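Local atomic coordinates of CurF (Lyngbya majuscula, PDB entry 5DP2), a protein that probably forms the cyclopropane ring in curacin A biosynthesis, as an NADP-binding enoyl reductase domain of a polyketide synthase. Residues A188-P192 with H193-V197; N232-H236 with G237-P241; I256-L259 with N260-S263. One frame throughout, in Å; residues are numbered along the deposited sequence.

How the contacts relate
All three contacts sit where the parallel sheet of the Rossmann-type NADP-binding domain meets the cofactor, and they follow one another along the chain. Contact 1 turns from strand 185-190 into helix 195-200 and holds the 2'-phosphate. Contact 2 leads from strand 227-232 into helix 239-245 beside the adenine, its centre about 18 Å from that of contact 1. Contact 3 follows the neighbouring strand 251-255 and reaches the nicotinamide amide; its centre is about 8 Å from that of contact 2, which it touches through Thr235 and Leu259, but about 24 Å from that of contact 1. Three strand ends thus meet three separate parts of one NADP: 2'-phosphate, adenine and nicotinamide.

Contact 1: A188-P192 with H193-V197; sequences ATTSP and HKISV. With NAP (NADP nicotinamide-adenine-dinucleotide phosphate), chain B.
The turn from strand 185-190 into helix 195-200, within a beta-alpha-beta unit of the Rossmann fold, brings Thr190 against Lys194 and builds the site for the 2'-phosphate of NADP. Thr190 OG1 lies 3.4 Å from Lys194 CB, the two side chains crossing at about a right angle. With OG1 opposite the backbone N (chi1 -173°), the methyl CG2 stands between the backbone N and the carbonyl carbon and packs on CG1 of Ile195, 3.8 Å off. The hydroxyl of Thr190 has Ser168 as its main partner and adds at most a weak bond to the phosphate.

Phosphate oxygen O2X of NADP takes two bonds from Ser191, whose OG donates to it over 2.6 Å and whose backbone N reaches the same O2X at 3.0 Å. Arg210 also bonds to Ser191 OG, tying this hydroxyl to the next strand-end loop. Lys194 comes from just ahead of helix 195-200, its chain fully extended beyond CG, so that its ammonium arrives beside a second phosphate oxygen. The carbonyls of Ser331 and His333 share that ammonium, and its positive charge probably offsets part of the phosphate's. Behind the site, Lys194 N closes the turn on Ser191 O at 2.9 Å. At the tip, Lys194 NZ donates to O1X of NADP over 2.7 Å.

Contact 2: N232-H236 with G237-P241; sequences NSLTH and GEYIP. With NAP (NADP nicotinamide-adenine-dinucleotide phosphate), chain B.
His236 sets CE1 over one face of the Tyr239 ring, toward its rim, and Tyr239 CD1 in turn lies over a face of the imidazole. His236 CG sits between the backbone N and the carbonyl carbon (chi1 59°), which carries the imidazole alongside Tyr239, both side chains pointing the same way. Their planes are inclined at 37° with centroids 4.5 Å apart, an oblique pairing in which His236 NE2 comes within 3.4 Å of Tyr239 CE1. One water joins the ends of both rings: it lies in the imidazole plane at the edge, 2.8 Å from His236 NE2, and donates to Tyr239 OH. The same water accepts a weak bond from the adenine amino group N6A of NADP, while Ser209 O is a further partner of the phenol.

Leu234 packs its CB on Tyr239 CD2 at 3.9 Å and sends CD2 to adenine N3A, 3.5 Å away. Its backbone is pinned by Asn232, whose OD1 accepts from Leu234 N in an Asx turn and whose ND2 donates to Leu234 O. Behind the rings Tyr239 N bonds to His236 O at 3.1 Å, closing a type II' turn with Gly237 at its positive-phi corner. This is a strand-to-helix connection of the Rossmann fold, lining the adenine site of NADP.

Contact 3: I256-L259 with N260-S263; sequences IGRL and NIWS. With NAP (NADP nicotinamide-adenine-dinucleotide phosphate), chain B.
Ile261 folds back over Gly257 in the loop that follows strand 251-255 of the Rossmann-type domain and leads to helix 264-270, just beyond the nicotinamide end of NADP. The tight part is here: the methyl CG2 of Ile261 presses to 3.2 Å from Gly257 O. That branch stands opposite its own carbonyl carbon, with CG1 lodged between the backbone N and that carbon (chi1 64°), which turns CG2 and CD1 alike toward Gly257 O. Thr235, from the loop before helix 239-245, also touches Ile261.

The outer side is much looser. Arg258 bends at both chi2 and chi3, and its NH1 crosses obliquely to within 3.8 Å of Ile261 CD1. The charge of Arg258 has a long, weak ion pair with Asp280. Farther round, the chain swings through Asn260 with positive phi, and water takes the place of a direct backbone bond: one molecule donates to Arg258 O at 3.0 Å and accepts from Ile261 N at 3.1 Å. Leu259 O, in contrast, is tied to Thr235 OG1, which joins this bend to the neighbouring loop.

At the inner end the loop faces the cofactor. Ile256 reaches the nicotinamide ribose with CD1, 3.2 Å from ring oxygen O4D of NADP, and CB lies near the carboxamide. The backbone also holds the carboxamide and probably helps fix its rotation: N7N of NADP donates to Ile256 O over 2.9 Å in a nearly straight bond of 172°.

Contact 1: A188-P192 with H193-V197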
loop_
_atom_site.group_PDB
_atom_site.type_symbol
_atom_site.label_atom_id
_atom_site.label_comp_id
_atom_site.label_asym_id
_atom_site.label_seq_id
_atom_site.Cartn_x
_atom_site.Cartn_y
_atom_site.Cartn_z
ATOM N N ALA A 188 13.091 10.555 -8.540
ATOM C CA ALA A 188 12.753 9.156 -8.233
ATOM C C ALA A 188 13.993 8.315 -8.124
ATOM O O ALA A 188 14.995 8.556 -8.805
ATOM C CB ALA A 188 11.858 8.606 -9.335
ATOM N N THR A 189 13.910 7.286 -7.280
ATOM C CA THR A 189 14.936 6.231 -7.279
ATOM C C THR A 189 14.284 4.884 -7.542
ATOM O O THR A 189 13.145 4.617 -7.142
ATOM C CB THR A 189 15.768 6.177 -5.991
ATOM O OG1 THR A 189 14.972 5.609 -4.941
ATOM C CG2 THR A 189 16.318 7.540 -5.620
ATOM N N THR A 190 15.028 4.015 -8.226
ATOM C CA THR A 190 14.597 2.647 -8.485
ATOM C C THR A 190 15.852 1.838 -8.853
ATOM O O THR A 190 16.948 2.372 -9.024
ATOM C CB THR A 190 13.523 2.597 -9.604
ATOM O OG1 THR A 190 13.022 1.285 -9.723
ATOM C CG2 THR A 190 14.076 3.016 -10.952
ATOM N N SER A 191 15.675 0.532 -8.983
ATOM C CA SER A 191 16.811 -0.329 -9.299
ATOM C C SER A 191 17.275 -0.068 -10.741
ATOM O O SER A 191 16.478 0.345 -11.604
ATOM C CB SER A 191 16.409 -1.776 -9.119
ATOM O OG SER A 191 16.080 -2.059 -7.766
ATOM N N PRO A 192 18.558 -0.340 -11.050
ATOM C CA PRO A 192 19.103 0.032 -12.362
ATOM C C PRO A 192 18.281 -0.416 -13.581
ATOM O O PRO A 192 18.160 0.353 -14.543
ATOM C CB PRO A 192 20.505 -0.576 -12.333
ATOM C CG PRO A 192 20.883 -0.469 -10.887
ATOM C CD PRO A 192 19.632 -0.780 -10.131
ATOM N N HIS A 193 17.743 -1.632 -13.569
ATOM C CA HIS A 193 17.046 -2.135 -14.725
ATOM C C HIS A 193 15.623 -1.583 -14.868
ATOM O O HIS A 193 14.977 -1.857 -15.877
ATOM C CB HIS A 193 17.032 -3.668 -14.771
ATOM C CG HIS A 193 16.118 -4.301 -13.785
ATOM N ND1 HIS A 193 16.398 -4.360 -12.443
ATOM C CD2 HIS A 193 14.930 -4.922 -13.962
ATOM C CE1 HIS A 193 15.415 -4.999 -11.837
ATOM N NE2 HIS A 193 14.514 -5.347 -12.736
ATOM N N LYS A 194 15.144 -0.842 -13.866
ATOM C CA LYS A 194 13.841 -0.182 -13.923
ATOM C C LYS A 194 13.934 1.303 -14.216
ATOM O O LYS A 194 12.899 1.941 -14.449
ATOM C CB LYS A 194 13.059 -0.423 -12.620
ATOM C CG LYS A 194 12.861 -1.893 -12.295
ATOM C CD LYS A 194 12.000 -2.103 -11.054
ATOM C CE LYS A 194 11.972 -3.557 -10.622
ATOM N NZ LYS A 194 11.003 -3.790 -9.511
ATOM N N ILE A 195 15.145 1.866 -14.238
ATOM C CA ILE A 195 15.294 3.310 -14.465
ATOM C C ILE A 195 14.675 3.733 -15.786
ATOM O O ILE A 195 13.935 4.718 -15.846
ATOM C CB ILE A 195 16.786 3.719 -14.361
ATOM C CG1 ILE A 195 17.235 3.616 -12.890
ATOM C CG2 ILE A 195 16.999 5.124 -14.925
ATOM C CD1 ILE A 195 18.713 3.876 -12.647
ATOM N N SER A 196 14.970 3.003 -16.860
ATOM C CA SER A 196 14.462 3.350 -18.170
ATOM C C SER A 196 12.941 3.341 -18.197
ATOM O O SER A 196 12.316 4.151 -18.914
ATOM C CB SER A 196 15.007 2.347 -19.213
ATOM O OG SER A 196 14.573 1.010 -18.929
ATOM N N VAL A 197 12.345 2.415 -17.456
ATOM C CA VAL A 197 10.902 2.299 -17.403
ATOM C C VAL A 197 10.295 3.575 -16.787
ATOM O O VAL A 197 9.319 4.133 -17.296
ATOM C CB VAL A 197 10.470 1.028 -16.615
ATOM C CG1 VAL A 197 8.954 0.944 -16.513
ATOM C CG2 VAL A 197 11.040 -0.233 -17.253
HETATM P PA NAP B . 6.617 -2.321 -3.330
HETATM O O1A NAP B . 5.819 -2.666 -4.540
HETATM O O2A NAP B . 7.116 -0.933 -3.159
HETATM O O5B NAP B . 7.820 -3.370 -3.253
HETATM C C5B NAP B . 8.960 -3.132 -2.416
HETATM C C4B NAP B . 9.907 -2.100 -2.990
HETATM O O4B NAP B . 11.071 -2.080 -2.196
HETATM C C3B NAP B . 10.318 -2.361 -4.409
HETATM O O3B NAP B . 9.822 -1.292 -5.219
HETATM C C2B NAP B . 11.858 -2.396 -4.389
HETATM O O2B NAP B . 12.543 -1.644 -5.350
HETATM C C1B NAP B . 12.194 -1.774 -3.049
HETATM N N9A NAP B . 13.358 -2.349 -2.387
HETATM C C8A NAP B . 13.384 -3.467 -1.582
HETATM N N7A NAP B . 14.640 -3.701 -1.136
HETATM C C5A NAP B . 15.409 -2.728 -1.645
HETATM C C6A NAP B . 16.793 -2.393 -1.560
HETATM N N6A NAP B . 17.627 -3.157 -0.825
HETATM N N1A NAP B . 17.226 -1.321 -2.211
HETATM C C2A NAP B . 16.371 -0.587 -2.931
HETATM N N3A NAP B . 15.060 -0.797 -3.083
HETATM C C4A NAP B . 14.596 -1.868 -2.459
HETATM O O3 NAP B . 5.791 -2.720 -2.007
HETATM P PN NAP B . 4.577 -1.957 -1.295
HETATM O O1N NAP B . 3.627 -2.989 -0.825
HETATM O O2N NAP B . 4.066 -0.845 -2.165
HETATM O O5D NAP B . 5.291 -1.375 -0.028
HETATM C C5D NAP B . 6.294 -0.348 -0.202
HETATM C C4D NAP B . 7.128 -0.211 1.097
HETATM O O4D NAP B . 6.388 0.568 2.000
HETATM C C3D NAP B . 7.404 -1.531 1.825
HETATM O O3D NAP B . 8.632 -1.385 2.550
HETATM C C2D NAP B . 6.216 -1.667 2.743
HETATM O O2D NAP B . 6.542 -2.483 3.873
HETATM C C1D NAP B . 5.945 -0.232 3.110
HETATM N N1N NAP B . 4.561 0.229 3.355
HETATM C C2N NAP B . 4.265 0.863 4.512
HETATM C C3N NAP B . 2.986 1.335 4.796
HETATM C C7N NAP B . 2.716 2.029 6.086
HETATM O O7N NAP B . 1.544 2.219 6.333
HETATM N N7N NAP B . 3.762 2.403 6.871
HETATM C C4N NAP B . 1.972 1.147 3.852
HETATM C C5N NAP B . 2.300 0.496 2.670
HETATM C C6N NAP B . 3.603 0.043 2.430
HETATM P P2B NAP B . 12.694 -2.062 -6.886
HETATM O O1X NAP B . 11.306 -1.951 -7.503
HETATM O O2X NAP B . 13.662 -1.038 -7.409
HETATM O O3X NAP B . 13.215 -3.478 -6.908
HETATM O O HOH W 1 17.072 1.003 -17.038
#

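Contact 2: N232-H236 with G237-P241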
loop_
_atom_site.group_PDB
_atom_site.type_symbol
_atom_site.label_atom_id
_atom_site.label_comp_id
_atom_site.label_asym_id
_atom_site.label_seq_id
_atom_site.Cartn_x
_atom_site.Cartn_y
_atom_site.Cartn_z
ATOM N N ASN A 232 9.912 7.916 1.835
ATOM C CA ASN A 232 10.862 6.819 1.956
ATOM C C ASN A 232 10.229 5.561 2.528
ATOM O O ASN A 232 9.357 5.628 3.389
ATOM C CB ASN A 232 12.013 7.214 2.875
ATOM C CG ASN A 232 13.151 6.196 2.837
ATOM O OD1 ASN A 232 13.498 5.714 1.743
ATOM N ND2 ASN A 232 13.707 5.848 3.990
ATOM N N SER A 233 10.754 4.418 2.089
ATOM C CA SER A 233 10.509 3.116 2.699
ATOM C C SER A 233 11.798 2.307 2.930
ATOM O O SER A 233 11.712 1.179 3.411
ATOM C CB SER A 233 9.551 2.299 1.857
ATOM O OG SER A 233 10.097 1.983 0.600
ATOM N N LEU A 234 12.967 2.832 2.556
ATOM C CA LEU A 234 14.229 2.079 2.625
ATOM C C LEU A 234 14.952 2.468 3.901
ATOM O O LEU A 234 15.416 3.605 4.040
ATOM C CB LEU A 234 15.082 2.375 1.382
ATOM C CG LEU A 234 14.396 2.116 0.034
ATOM C CD1 LEU A 234 15.327 2.463 -1.119
ATOM C CD2 LEU A 234 13.896 0.685 -0.084
ATOM N N THR A 235 15.057 1.525 4.852
ATOM C CA THR A 235 15.518 1.872 6.196
ATOM C C THR A 235 16.814 1.188 6.615
ATOM O O THR A 235 17.326 1.477 7.681
ATOM C CB THR A 235 14.425 1.586 7.238
ATOM O OG1 THR A 235 14.154 0.184 7.243
ATOM C CG2 THR A 235 13.171 2.373 6.952
ATOM N N HIS A 236 17.322 0.290 5.781
ATOM C CA HIS A 236 18.530 -0.468 6.126
ATOM C C HIS A 236 19.783 0.387 5.919
ATOM O O HIS A 236 19.737 1.485 5.346
ATOM C CB HIS A 236 18.577 -1.743 5.282
ATOM C CG HIS A 236 18.590 -1.482 3.815
ATOM N ND1 HIS A 236 17.472 -1.077 3.126
ATOM C CD2 HIS A 236 19.601 -1.509 2.911
ATOM C CE1 HIS A 236 17.783 -0.910 1.854
ATOM N NE2 HIS A 236 19.069 -1.166 1.694
ATOM N N GLY A 237 20.916 -0.124 6.389
ATOM C CA GLY A 237 22.198 0.506 6.144
ATOM C C GLY A 237 22.200 1.961 6.581
ATOM O O GLY A 237 21.708 2.293 7.663
ATOM N N GLU A 238 22.753 2.831 5.738
ATOM C CA GLU A 238 22.833 4.258 6.002
ATOM C C GLU A 238 21.730 5.056 5.300
ATOM O O GLU A 238 21.830 6.270 5.182
ATOM C CB GLU A 238 24.203 4.807 5.610
ATOM C CG GLU A 238 25.341 4.187 6.409
ATOM C CD GLU A 238 26.691 4.768 6.074
ATOM O OE1 GLU A 238 26.865 5.365 4.989
ATOM O OE2 GLU A 238 27.599 4.591 6.896
ATOM N N TYR A 239 20.673 4.381 4.840
ATOM C CA TYR A 239 19.656 5.086 4.076
ATOM C C TYR A 239 18.967 6.185 4.876
ATOM O O TYR A 239 18.698 7.258 4.308
ATOM C CB TYR A 239 18.622 4.099 3.495
ATOM C CG TYR A 239 19.103 3.422 2.221
ATOM C CD1 TYR A 239 20.056 2.408 2.239
ATOM C CD2 TYR A 239 18.629 3.828 0.988
ATOM C CE1 TYR A 239 20.504 1.839 1.071
ATOM C CE2 TYR A 239 19.056 3.251 -0.188
ATOM C CZ TYR A 239 20.010 2.265 -0.147
ATOM O OH TYR A 239 20.466 1.656 -1.281
ATOM N N ILE A 240 18.685 5.971 6.164
ATOM C CA ILE A 240 17.982 7.007 6.938
ATOM C C ILE A 240 18.859 8.263 7.082
ATOM O O ILE A 240 18.428 9.348 6.718
ATOM C CB ILE A 240 17.446 6.461 8.261
ATOM C CG1 ILE A 240 16.332 5.445 7.980
ATOM C CG2 ILE A 240 16.958 7.610 9.140
ATOM C CD1 ILE A 240 15.911 4.644 9.191
ATOM N N PRO A 241 20.101 8.164 7.619
ATOM C CA PRO A 241 20.877 9.388 7.776
ATOM C C PRO A 241 21.220 10.064 6.440
ATOM O O PRO A 241 21.284 11.294 6.372
ATOM C CB PRO A 241 22.135 8.936 8.546
ATOM C CG PRO A 241 22.198 7.449 8.319
ATOM C CD PRO A 241 20.758 7.014 8.271
HETATM P PA NAP B . 6.617 -2.321 -3.330
HETATM O O1A NAP B . 5.819 -2.666 -4.540
HETATM O O2A NAP B . 7.116 -0.933 -3.159
HETATM O O5B NAP B . 7.820 -3.370 -3.253
HETATM C C5B NAP B . 8.960 -3.132 -2.416
HETATM C C4B NAP B . 9.907 -2.100 -2.990
HETATM O O4B NAP B . 11.071 -2.080 -2.196
HETATM C C3B NAP B . 10.318 -2.361 -4.409
HETATM O O3B NAP B . 9.822 -1.292 -5.219
HETATM C C2B NAP B . 11.858 -2.396 -4.389
HETATM O O2B NAP B . 12.543 -1.644 -5.350
HETATM C C1B NAP B . 12.194 -1.774 -3.049
HETATM N N9A NAP B . 13.358 -2.349 -2.387
HETATM C C8A NAP B . 13.384 -3.467 -1.582
HETATM N N7A NAP B . 14.640 -3.701 -1.136
HETATM C C5A NAP B . 15.409 -2.728 -1.645
HETATM C C6A NAP B . 16.793 -2.393 -1.560
HETATM N N6A NAP B . 17.627 -3.157 -0.825
HETATM N N1A NAP B . 17.226 -1.321 -2.211
HETATM C C2A NAP B . 16.371 -0.587 -2.931
HETATM N N3A NAP B . 15.060 -0.797 -3.083
HETATM C C4A NAP B . 14.596 -1.868 -2.459
HETATM O O3 NAP B . 5.791 -2.720 -2.007
HETATM P PN NAP B . 4.577 -1.957 -1.295
HETATM O O1N NAP B . 3.627 -2.989 -0.825
HETATM O O2N NAP B . 4.066 -0.845 -2.165
HETATM O O5D NAP B . 5.291 -1.375 -0.028
HETATM C C5D NAP B . 6.294 -0.348 -0.202
HETATM C C4D NAP B . 7.128 -0.211 1.097
HETATM O O4D NAP B . 6.388 0.568 2.000
HETATM C C3D NAP B . 7.404 -1.531 1.825
HETATM O O3D NAP B . 8.632 -1.385 2.550
HETATM C C2D NAP B . 6.216 -1.667 2.743
HETATM O O2D NAP B . 6.542 -2.483 3.873
HETATM C C1D NAP B . 5.945 -0.232 3.110
HETATM N N1N NAP B . 4.561 0.229 3.355
HETATM C C2N NAP B . 4.265 0.863 4.512
HETATM C C3N NAP B . 2.986 1.335 4.796
HETATM C C7N NAP B . 2.716 2.029 6.086
HETATM O O7N NAP B . 1.544 2.219 6.333
HETATM N N7N NAP B . 3.762 2.403 6.871
HETATM C C4N NAP B . 1.972 1.147 3.852
HETATM C C5N NAP B . 2.300 0.496 2.670
HETATM C C6N NAP B . 3.603 0.043 2.430
HETATM P P2B NAP B . 12.694 -2.062 -6.886
HETATM O O1X NAP B . 11.306 -1.951 -7.503
HETATM O O2X NAP B . 13.662 -1.038 -7.409
HETATM O O3X NAP B . 13.215 -3.478 -6.908
HETATM O O HOH W 2 19.230 3.598 7.838
HETATM O O HOH W 3 19.731 -0.952 -1.056
#

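Contact 3: I256-L259 with N260-S263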
loop_
_atom_site.group_PDB
_atom_site.type_symbol
_atom_site.label_atom_id
_atom_site.label_comp_id
_atom_site.label_asym_id
_atom_site.label_seq_id
_atom_site.Cartn_x
_atom_site.Cartn_y
_atom_site.Cartn_z
ATOM N N ILE A 256 7.608 5.427 5.681
ATOM C CA ILE A 256 6.624 4.351 5.722
ATOM C C ILE A 256 7.271 2.994 5.985
ATOM O O ILE A 256 6.551 2.019 6.197
ATOM C CB ILE A 256 5.711 4.315 4.477
ATOM C CG1 ILE A 256 6.439 3.882 3.202
ATOM C CG2 ILE A 256 5.023 5.673 4.299
ATOM C CD1 ILE A 256 5.533 3.659 2.005
ATOM N N GLY A 257 8.599 2.899 5.976
ATOM C CA GLY A 257 9.205 1.656 6.421
ATOM C C GLY A 257 8.954 1.502 7.920
ATOM O O GLY A 257 8.812 2.499 8.631
ATOM N N ARG A 258 8.865 0.266 8.376
ATOM C CA ARG A 258 8.601 0.040 9.787
ATOM C C ARG A 258 9.725 -0.697 10.488
ATOM O O ARG A 258 9.684 -0.836 11.697
ATOM C CB ARG A 258 7.212 -0.614 9.998
ATOM C CG ARG A 258 6.047 0.193 9.429
ATOM C CD ARG A 258 5.894 1.552 10.061
ATOM N NE ARG A 258 5.522 1.468 11.473
ATOM C CZ ARG A 258 5.392 2.500 12.298
ATOM N NH1 ARG A 258 5.716 3.733 11.912
ATOM N NH2 ARG A 258 4.963 2.286 13.530
ATOM N N LEU A 259 10.741 -1.155 9.755
ATOM C CA LEU A 259 11.878 -1.851 10.365
ATOM C C LEU A 259 13.002 -0.886 10.650
ATOM O O LEU A 259 13.453 -0.144 9.783
ATOM C CB LEU A 259 12.418 -2.963 9.444
ATOM C CG LEU A 259 11.442 -3.997 8.885
ATOM C CD1 LEU A 259 12.044 -4.833 7.752
ATOM C CD2 LEU A 259 10.995 -4.884 10.028
ATOM N N ASN A 260 13.429 -0.871 11.908
ATOM C CA ASN A 260 14.593 -0.146 12.400
ATOM C C ASN A 260 14.577 1.372 12.160
ATOM O O ASN A 260 15.600 2.023 11.912
ATOM C CB ASN A 260 15.859 -0.783 11.866
ATOM C CG ASN A 260 15.902 -2.270 12.135
ATOM O OD1 ASN A 260 15.893 -3.093 11.208
ATOM N ND2 ASN A 260 15.904 -2.634 13.414
ATOM N N ILE A 261 13.396 1.951 12.273
ATOM C CA ILE A 261 13.255 3.380 12.031
ATOM C C ILE A 261 13.697 4.199 13.231
ATOM O O ILE A 261 13.760 3.719 14.377
ATOM C CB ILE A 261 11.833 3.755 11.603
ATOM C CG1 ILE A 261 10.824 3.473 12.695
ATOM C CG2 ILE A 261 11.504 3.114 10.259
ATOM C CD1 ILE A 261 9.463 3.963 12.299
ATOM N N TRP A 262 14.057 5.445 12.959
ATOM C CA TRP A 262 14.497 6.352 13.995
ATOM C C TRP A 262 13.317 6.945 14.774
ATOM O O TRP A 262 12.195 7.048 14.263
ATOM C CB TRP A 262 15.349 7.477 13.392
ATOM C CG TRP A 262 16.702 7.057 12.891
ATOM C CD1 TRP A 262 17.111 5.813 12.485
ATOM C CD2 TRP A 262 17.832 7.918 12.716
ATOM N NE1 TRP A 262 18.424 5.848 12.074
ATOM C CE2 TRP A 262 18.902 7.126 12.207
ATOM C CE3 TRP A 262 18.055 9.273 12.972
ATOM C CZ2 TRP A 262 20.169 7.665 11.960
ATOM C CZ3 TRP A 262 19.298 9.800 12.721
ATOM C CH2 TRP A 262 20.348 8.998 12.220
ATOM N N SER A 263 13.585 7.368 15.995
ATOM C CA SER A 263 12.616 8.136 16.768
ATOM C C SER A 263 12.676 9.622 16.380
ATOM O O SER A 263 13.641 10.101 15.784
ATOM C CB SER A 263 12.880 7.993 18.257
ATOM O OG SER A 263 14.068 8.681 18.586
HETATM P PA NAP B . 6.617 -2.321 -3.330
HETATM O O1A NAP B . 5.819 -2.666 -4.540
HETATM O O2A NAP B . 7.116 -0.933 -3.159
HETATM O O5B NAP B . 7.820 -3.370 -3.253
HETATM C C5B NAP B . 8.960 -3.132 -2.416
HETATM C C4B NAP B . 9.907 -2.100 -2.990
HETATM O O4B NAP B . 11.071 -2.080 -2.196
HETATM C C3B NAP B . 10.318 -2.361 -4.409
HETATM O O3B NAP B . 9.822 -1.292 -5.219
HETATM C C2B NAP B . 11.858 -2.396 -4.389
HETATM O O2B NAP B . 12.543 -1.644 -5.350
HETATM C C1B NAP B . 12.194 -1.774 -3.049
HETATM N N9A NAP B . 13.358 -2.349 -2.387
HETATM C C8A NAP B . 13.384 -3.467 -1.582
HETATM N N7A NAP B . 14.640 -3.701 -1.136
HETATM C C5A NAP B . 15.409 -2.728 -1.645
HETATM C C6A NAP B . 16.793 -2.393 -1.560
HETATM N N6A NAP B . 17.627 -3.157 -0.825
HETATM N N1A NAP B . 17.226 -1.321 -2.211
HETATM C C2A NAP B . 16.371 -0.587 -2.931
HETATM N N3A NAP B . 15.060 -0.797 -3.083
HETATM C C4A NAP B . 14.596 -1.868 -2.459
HETATM O O3 NAP B . 5.791 -2.720 -2.007
HETATM P PN NAP B . 4.577 -1.957 -1.295
HETATM O O1N NAP B . 3.627 -2.989 -0.825
HETATM O O2N NAP B . 4.066 -0.845 -2.165
HETATM O O5D NAP B . 5.291 -1.375 -0.028
HETATM C C5D NAP B . 6.294 -0.348 -0.202
HETATM C C4D NAP B . 7.128 -0.211 1.097
HETATM O O4D NAP B . 6.388 0.568 2.000
HETATM C C3D NAP B . 7.404 -1.531 1.825
HETATM O O3D NAP B . 8.632 -1.385 2.550
HETATM C C2D NAP B . 6.216 -1.667 2.743
HETATM O O2D NAP B . 6.542 -2.483 3.873
HETATM C C1D NAP B . 5.945 -0.232 3.110
HETATM N N1N NAP B . 4.561 0.229 3.355
HETATM C C2N NAP B . 4.265 0.863 4.512
HETATM C C3N NAP B . 2.986 1.335 4.796
HETATM C C7N NAP B . 2.716 2.029 6.086
HETATM O O7N NAP B . 1.544 2.219 6.333
HETATM N N7N NAP B . 3.762 2.403 6.871
HETATM C C4N NAP B . 1.972 1.147 3.852
HETATM C C5N NAP B . 2.300 0.496 2.670
HETATM C C6N NAP B . 3.603 0.043 2.430
HETATM P P2B NAP B . 12.694 -2.062 -6.886
HETATM O O1X NAP B . 11.306 -1.951 -7.503
HETATM O O2X NAP B . 13.662 -1.038 -7.409
HETATM O O3X NAP B . 13.215 -3.478 -6.908
HETATM O O HOH W 4 11.328 0.242 13.922
#